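Local coordinates for FAD dependent oxidoreductase domain-containing protein (Deinococcus radiodurans R1, PDB 3C4N), which binds ADP in this crystal form and is probably an FAD-dependent oxidoreductase of unknown substrate, at residues A195-G200 / Q242-H247; G226-A231 / P368-L373. All blocks are in the same frame, centred on the assembly; numbering follows the deposited sequence.

Contact 1. Residues A195-G200 / Q242-H247. With ADP (adenosine-5'-diphosphate), chain C.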
loop_
_atom_site.group_PDB
_atom_site.type_symbol
_atom_site.label_atom_id
_atom_site.label_comp_id
_atom_site.label_asym_id
_atom_site.label_seq_id
_atom_site.Cartn_x
_atom_site.Cartn_y
_atom_site.Cartn_z
ATOM N N ALA A 195 -10.293 -11.879 -0.992
ATOM C CA ALA A 195 -9.664 -13.116 -1.388
ATOM C C ALA A 195 -10.633 -14.271 -1.119
ATOM O O ALA A 195 -11.371 -14.266 -0.131
ATOM C CB ALA A 195 -8.362 -13.303 -0.614
ATOM N N GLU A 196 -10.620 -15.246 -2.024
ATOM C CA GLU A 196 -11.451 -16.439 -1.946
ATOM C C GLU A 196 -10.496 -17.610 -2.144
ATOM O O GLU A 196 -9.742 -17.633 -3.119
ATOM C CB GLU A 196 -12.471 -16.433 -3.071
ATOM C CG GLU A 196 -13.311 -17.685 -3.151
ATOM C CD GLU A 196 -13.997 -17.832 -4.492
ATOM O OE1 GLU A 196 -14.467 -16.809 -5.032
ATOM O OE2 GLU A 196 -14.076 -18.971 -5.000
ATOM N N LEU A 197 -10.525 -18.577 -1.231
ATOM C CA LEU A 197 -9.631 -19.723 -1.332
ATOM C C LEU A 197 -10.084 -20.770 -2.344
ATOM O O LEU A 197 -11.220 -21.233 -2.317
ATOM C CB LEU A 197 -9.452 -20.387 0.040
ATOM C CG LEU A 197 -8.790 -19.585 1.165
ATOM C CD1 LEU A 197 -8.798 -20.426 2.426
ATOM C CD2 LEU A 197 -7.367 -19.210 0.805
ATOM N N VAL A 198 -9.186 -21.133 -3.247
ATOM C CA VAL A 198 -9.497 -22.146 -4.237
ATOM C C VAL A 198 -8.405 -23.206 -4.175
ATOM O O VAL A 198 -7.292 -22.952 -3.709
ATOM C CB VAL A 198 -9.559 -21.560 -5.683
ATOM C CG1 VAL A 198 -10.704 -20.579 -5.795
ATOM C CG2 VAL A 198 -8.232 -20.889 -6.045
ATOM N N PRO A 199 -8.710 -24.419 -4.640
ATOM C CA PRO A 199 -7.700 -25.473 -4.605
ATOM C C PRO A 199 -6.439 -25.033 -5.324
ATOM O O PRO A 199 -6.454 -24.788 -6.532
ATOM C CB PRO A 199 -8.401 -26.640 -5.292
ATOM C CG PRO A 199 -9.350 -25.949 -6.243
ATOM C CD PRO A 199 -9.911 -24.865 -5.360
ATOM N N GLY A 200 -5.355 -24.892 -4.564
ATOM C CA GLY A 200 -4.076 -24.497 -5.144
ATOM C C GLY A 200 -3.653 -23.041 -5.003
ATOM O O GLY A 200 -2.464 -22.739 -4.844
ATOM N N GLN A 242 -16.161 -22.097 3.466
ATOM C CA GLN A 242 -16.860 -21.919 2.210
ATOM C C GLN A 242 -15.945 -22.065 0.997
ATOM O O GLN A 242 -16.417 -22.275 -0.122
ATOM C CB GLN A 242 -17.562 -20.558 2.204
ATOM C CG GLN A 242 -18.392 -20.298 3.478
ATOM C CD GLN A 242 -18.979 -18.885 3.546
ATOM O OE1 GLN A 242 -19.351 -18.401 4.622
ATOM N NE2 GLN A 242 -19.068 -18.224 2.396
ATOM N N GLY A 243 -14.637 -21.979 1.220
ATOM C CA GLY A 243 -13.695 -22.091 0.120
ATOM C C GLY A 243 -13.092 -23.466 -0.092
ATOM O O GLY A 243 -12.886 -23.886 -1.232
ATOM N N LEU A 244 -12.816 -24.175 0.999
ATOM C CA LEU A 244 -12.202 -25.499 0.922
ATOM C C LEU A 244 -12.917 -26.592 1.729
ATOM O O LEU A 244 -12.397 -27.699 1.862
ATOM C CB LEU A 244 -10.736 -25.406 1.381
ATOM C CG LEU A 244 -9.781 -24.582 0.506
ATOM C CD1 LEU A 244 -8.546 -24.154 1.289
ATOM C CD2 LEU A 244 -9.392 -25.400 -0.704
ATOM N N GLY A 245 -14.094 -26.292 2.270
ATOM C CA GLY A 245 -14.814 -27.291 3.043
ATOM C C GLY A 245 -14.083 -27.752 4.297
ATOM O O GLY A 245 -14.339 -28.841 4.813
ATOM N N LEU A 246 -13.176 -26.919 4.792
ATOM C CA LEU A 246 -12.409 -27.233 5.987
ATOM C C LEU A 246 -13.131 -26.767 7.250
ATOM O O LEU A 246 -13.227 -25.562 7.526
ATOM C CB LEU A 246 -11.029 -26.576 5.908
ATOM C CG LEU A 246 -10.199 -26.938 4.666
ATOM C CD1 LEU A 246 -8.873 -26.206 4.696
ATOM C CD2 LEU A 246 -9.980 -28.440 4.624
ATOM N N HIS A 247 -13.631 -27.736 8.015
ATOM C CA HIS A 247 -14.364 -27.462 9.249
ATOM C C HIS A 247 -13.456 -27.175 10.446
ATOM O O HIS A 247 -12.396 -27.778 10.588
ATOM C CB HIS A 247 -15.261 -28.656 9.586
ATOM C CG HIS A 247 -16.130 -29.091 8.452
ATOM N ND1 HIS A 247 -17.068 -28.265 7.875
ATOM C CD2 HIS A 247 -16.199 -30.266 7.783
ATOM C CE1 HIS A 247 -17.679 -28.911 6.899
ATOM N NE2 HIS A 247 -17.170 -30.127 6.822
HETATM P PB ADP C . -6.982 -9.626 13.306
HETATM O O1B ADP C . -6.941 -11.056 13.611
HETATM O O2B ADP C . -5.504 -9.034 13.143
HETATM O O3B ADP C . -7.753 -8.823 14.476
HETATM P PA ADP C . -8.596 -8.124 11.836
HETATM O O1A ADP C . -10.010 -8.494 12.036
HETATM O O2A ADP C . -8.181 -7.019 12.944
HETATM O O3A ADP C . -7.653 -9.421 11.908
HETATM O "O5'" ADP C . -8.258 -7.650 10.346
HETATM C "C5'" ADP C . -7.916 -8.780 9.605
HETATM C "C4'" ADP C . -8.069 -8.513 8.131
HETATM O "O4'" ADP C . -8.481 -9.457 7.108
HETATM C "C3'" ADP C . -9.152 -7.489 8.271
HETATM O "O3'" ADP C . -8.582 -6.214 8.569
HETATM C "C2'" ADP C . -9.906 -7.530 6.940
HETATM O "O2'" ADP C . -9.899 -6.231 6.324
HETATM C "C1'" ADP C . -9.149 -8.618 6.129
HETATM N N9 ADP C . -9.981 -9.564 5.457
HETATM C C8 ADP C . -11.072 -10.224 6.043
HETATM N N7 ADP C . -11.644 -11.000 5.139
HETATM C C5 ADP C . -10.949 -10.919 3.974
HETATM C C6 ADP C . -10.990 -11.579 2.718
HETATM N N6 ADP C . -11.716 -12.778 2.557
HETATM N N1 ADP C . -10.120 -11.206 1.752
HETATM C C2 ADP C . -9.207 -10.260 1.963
HETATM N N3 ADP C . -9.078 -9.669 3.094
HETATM C C4 ADP C . -9.876 -10.006 4.188
#

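Contact 2. Residues G226-A231 / P368-L373. With ADP (adenosine-5'-diphosphate), chain C.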
loop_
_atom_site.group_PDB
_atom_site.type_symbol
_atom_site.label_atom_id
_atom_site.label_comp_id
_atom_site.label_asym_id
_atom_site.label_seq_id
_atom_site.Cartn_x
_atom_site.Cartn_y
_atom_site.Cartn_z
ATOM N N GLY A 226 2.320 -21.139 -3.017
ATOM C CA GLY A 226 2.835 -22.333 -2.363
ATOM C C GLY A 226 2.380 -22.391 -0.916
ATOM O O GLY A 226 2.198 -23.469 -0.347
ATOM N N VAL A 227 2.202 -21.218 -0.317
ATOM C CA VAL A 227 1.761 -21.133 1.063
ATOM C C VAL A 227 0.743 -20.015 1.207
ATOM O O VAL A 227 0.954 -18.911 0.708
ATOM C CB VAL A 227 2.939 -20.852 2.036
ATOM C CG1 VAL A 227 2.441 -20.921 3.474
ATOM C CG2 VAL A 227 4.062 -21.865 1.825
ATOM N N ILE A 228 -0.360 -20.317 1.891
ATOM C CA ILE A 228 -1.441 -19.360 2.120
ATOM C C ILE A 228 -1.750 -19.207 3.609
ATOM O O ILE A 228 -2.177 -20.159 4.271
ATOM C CB ILE A 228 -2.741 -19.811 1.420
ATOM C CG1 ILE A 228 -2.530 -19.846 -0.096
ATOM C CG2 ILE A 228 -3.889 -18.895 1.820
ATOM C CD1 ILE A 228 -3.705 -20.403 -0.877
ATOM N N ILE A 229 -1.535 -18.000 4.123
ATOM C CA ILE A 229 -1.804 -17.690 5.521
ATOM C C ILE A 229 -3.126 -16.933 5.619
ATOM O O ILE A 229 -3.267 -15.833 5.086
ATOM C CB ILE A 229 -0.672 -16.834 6.121
ATOM C CG1 ILE A 229 0.636 -17.621 6.063
ATOM C CG2 ILE A 229 -1.005 -16.433 7.545
ATOM C CD1 ILE A 229 1.815 -16.865 6.587
ATOM N N VAL A 230 -4.092 -17.553 6.293
ATOM C CA VAL A 230 -5.423 -16.990 6.491
ATOM C C VAL A 230 -5.484 -16.171 7.774
ATOM O O VAL A 230 -5.741 -16.700 8.857
ATOM C CB VAL A 230 -6.487 -18.109 6.564
ATOM C CG1 VAL A 230 -7.839 -17.538 6.903
ATOM C CG2 VAL A 230 -6.550 -18.851 5.254
ATOM N N ALA A 231 -5.249 -14.868 7.628
ATOM C CA ALA A 231 -5.268 -13.916 8.740
ATOM C C ALA A 231 -6.458 -12.977 8.580
ATOM O O ALA A 231 -6.315 -11.773 8.756
ATOM C CB ALA A 231 -3.984 -13.111 8.750
ATOM N N PRO A 368 -1.919 -28.998 3.743
ATOM C CA PRO A 368 -0.589 -28.675 3.236
ATOM C C PRO A 368 -0.481 -27.239 2.723
ATOM O O PRO A 368 -1.207 -26.839 1.814
ATOM C CB PRO A 368 -0.393 -29.719 2.144
ATOM C CG PRO A 368 -1.072 -30.930 2.742
ATOM C CD PRO A 368 -2.365 -30.320 3.262
ATOM N N GLY A 369 0.420 -26.471 3.333
ATOM C CA GLY A 369 0.635 -25.093 2.933
ATOM C C GLY A 369 -0.449 -24.099 3.317
ATOM O O GLY A 369 -0.344 -22.916 2.992
ATOM N N LEU A 370 -1.484 -24.576 4.008
ATOM C CA LEU A 370 -2.593 -23.725 4.431
ATOM C C LEU A 370 -2.622 -23.499 5.947
ATOM O O LEU A 370 -2.811 -24.445 6.716
ATOM C CB LEU A 370 -3.927 -24.332 3.990
ATOM C CG LEU A 370 -5.143 -23.445 4.236
ATOM C CD1 LEU A 370 -5.041 -22.216 3.330
ATOM C CD2 LEU A 370 -6.418 -24.205 3.932
ATOM N N HIS A 371 -2.439 -22.246 6.366
ATOM C CA HIS A 371 -2.439 -21.899 7.788
ATOM C C HIS A 371 -3.539 -20.935 8.179
ATOM O O HIS A 371 -3.835 -19.989 7.451
ATOM C CB HIS A 371 -1.107 -21.277 8.200
ATOM C CG HIS A 371 0.065 -22.170 7.964
ATOM N ND1 HIS A 371 0.749 -22.194 6.769
ATOM C CD2 HIS A 371 0.634 -23.116 8.745
ATOM C CE1 HIS A 371 1.691 -23.119 6.823
ATOM N NE2 HIS A 371 1.644 -23.694 8.010
ATOM N N LEU A 372 -4.137 -21.179 9.339
ATOM C CA LEU A 372 -5.182 -20.306 9.856
ATOM C C LEU A 372 -4.638 -19.585 11.095
ATOM O O LEU A 372 -4.392 -20.207 12.127
ATOM C CB LEU A 372 -6.433 -21.120 10.207
ATOM C CG LEU A 372 -7.545 -20.384 10.970
ATOM C CD1 LEU A 372 -8.091 -19.229 10.144
ATOM C CD2 LEU A 372 -8.653 -21.369 11.291
ATOM N N LEU A 373 -4.451 -18.273 10.969
ATOM C CA LEU A 373 -3.923 -17.420 12.032
ATOM C C LEU A 373 -5.057 -16.757 12.786
ATOM O O LEU A 373 -5.881 -16.063 12.195
ATOM C CB LEU A 373 -3.024 -16.333 11.427
ATOM C CG LEU A 373 -2.307 -15.310 12.324
ATOM C CD1 LEU A 373 -1.564 -16.036 13.433
ATOM C CD2 LEU A 373 -1.333 -14.479 11.485
HETATM P PB ADP C . -6.982 -9.626 13.306
HETATM O O1B ADP C . -6.941 -11.056 13.611
HETATM O O2B ADP C . -5.504 -9.034 13.143
HETATM O O3B ADP C . -7.753 -8.823 14.476
HETATM P PA ADP C . -8.596 -8.124 11.836
HETATM O O1A ADP C . -10.010 -8.494 12.036
HETATM O O2A ADP C . -8.181 -7.019 12.944
HETATM O O3A ADP C . -7.653 -9.421 11.908
HETATM O "O5'" ADP C . -8.258 -7.650 10.346
HETATM C "C5'" ADP C . -7.916 -8.780 9.605
HETATM C "C4'" ADP C . -8.069 -8.513 8.131
HETATM O "O4'" ADP C . -8.481 -9.457 7.108
HETATM C "C3'" ADP C . -9.152 -7.489 8.271
HETATM O "O3'" ADP C . -8.582 -6.214 8.569
HETATM C "C2'" ADP C . -9.906 -7.530 6.940
HETATM O "O2'" ADP C . -9.899 -6.231 6.324
HETATM C "C1'" ADP C . -9.149 -8.618 6.129
HETATM N N9 ADP C . -9.981 -9.564 5.457
HETATM C C8 ADP C . -11.072 -10.224 6.043
HETATM N N7 ADP C . -11.644 -11.000 5.139
HETATM C C5 ADP C . -10.949 -10.919 3.974
HETATM C C6 ADP C . -10.990 -11.579 2.718
HETATM N N6 ADP C . -11.716 -12.778 2.557
HETATM N N1 ADP C . -10.120 -11.206 1.752
HETATM C C2 ADP C . -9.207 -10.260 1.963
HETATM N N3 ADP C . -9.078 -9.669 3.094
HETATM C C4 ADP C . -9.876 -10.006 4.188
#

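Contact 1. Residues A195-G200 / Q242-H247
Leu197 and Leu244 meet across this contact, and the flat groups lie at its two ends. At one, the edge of the ADP adenine carrying N1 and N6 faces the backbone of Ala195: Ala195 N donates to N1 of ADP at 2.8 Å, almost straight at 174°, and N6 of ADP donates to Ala195 O at 3.1 Å. The CB of Ala195 lies out of the ring plane, 3.6 Å from N1 of ADP. At the other end, one face of the His247 ring carries Gly245 O over its centre, 3.7 Å above the plane, while ND1 is hydrogen-bonded to Glu241. Between them the C-terminal turn of helix 236-244 lies on strand 194-198, whose start holds the adenine, a strand-on-helix packing. The leucine side chains cross at about a right angle, with Leu197 CD1 3.9 Å from Leu244 CD1. CD2, the other branch of Leu244, reaches over the backbone to Pro199 N at 4.1 Å. Gly243 brings no side chain between the backbones, and its O comes within 3.3 Å of Leu197 O, an approach of two acceptors. Just past the helix, Gly245 leaves helical geometry with positive phi. The two segments share no hydrogen bond and meet by apolar packing at the protein surface; the main chain of Ala195 gives ADP one donor and one acceptor, alongside its bonds with Met47 N and Thr79 OG1.

Contact 2. Residues G226-A231 / P368-L373
Leu370 crosses Ile228 and Val230 obliquely on one face of a parallel strand pair. Its CD1 lies 3.8 Å from Ile228 CG2 and 4.2 Å from Val230 CG2, touching both with one methyl. Leu372 meets the other branch of Val230 at a similar slant, CD1 to CG1 at 3.7 Å; Val230 CG1 is anti to the backbone N (chi1 174°), which points CG1 at Leu372 and leaves CG2 facing Leu370. On the opposite face, the His371 ring presents its edge to Val227 CG1, which lies near the ring plane, 3.9 Å from ND1. That ND1 is buried with no polar partner in the model. Toward the C-terminal ends, Ala231 CB rests on Leu373 CD2. The axes of strand segments 227-230 and 370-373 lie 18° apart, and four hydrogen bonds zip them: Ile228 N to Gly369 O, His371 N to Ile228 O, Val230 N to His371 O at 2.7 Å, and Leu373 N to Val230 O at 2.9 Å. The last, at 156°, is the most bent, its donor above the carbonyl plane. Ala231 O approaches C5' of ADP to 3.5 Å, a contact only. Strand 227-230 is flanked on its other edge by strand 36-42, and strand 370-374 by the antiparallel strand 362-367. Helices 46-58 and 379-398 pack on the face of Ile229 and His371, whereas helix 236-244 lies over Val230 and Leu370, a layering consistent with a Rossmann-type nucleotide-binding domain.

In the fold
From the N terminus, strand 36-42 and helix 46-58, with a GxGxxG pattern running from the turn into the helix, form what is probably the Rossmann-type nucleotide-binding start. The chain later reaches 195-200, 226-231, 242-247 and finally 368-373. Contact 1 closes a loop of 41 residues and contact 2 one of 136; because their segments alternate, the two loops cross. Strand 227-230 is followed, after a short connection, by helix 236-244, which covers one face of the sheet. Leu244 and Leu246 of contact 1 pack on Leu370, and Leu197 on Ile228 and Val230, so both contacts share one apolar layer. Contact 1 ties strand 194-198 to helix 236-244, and contact 2 strand 370-374 to strand 227-230; both touch ADP.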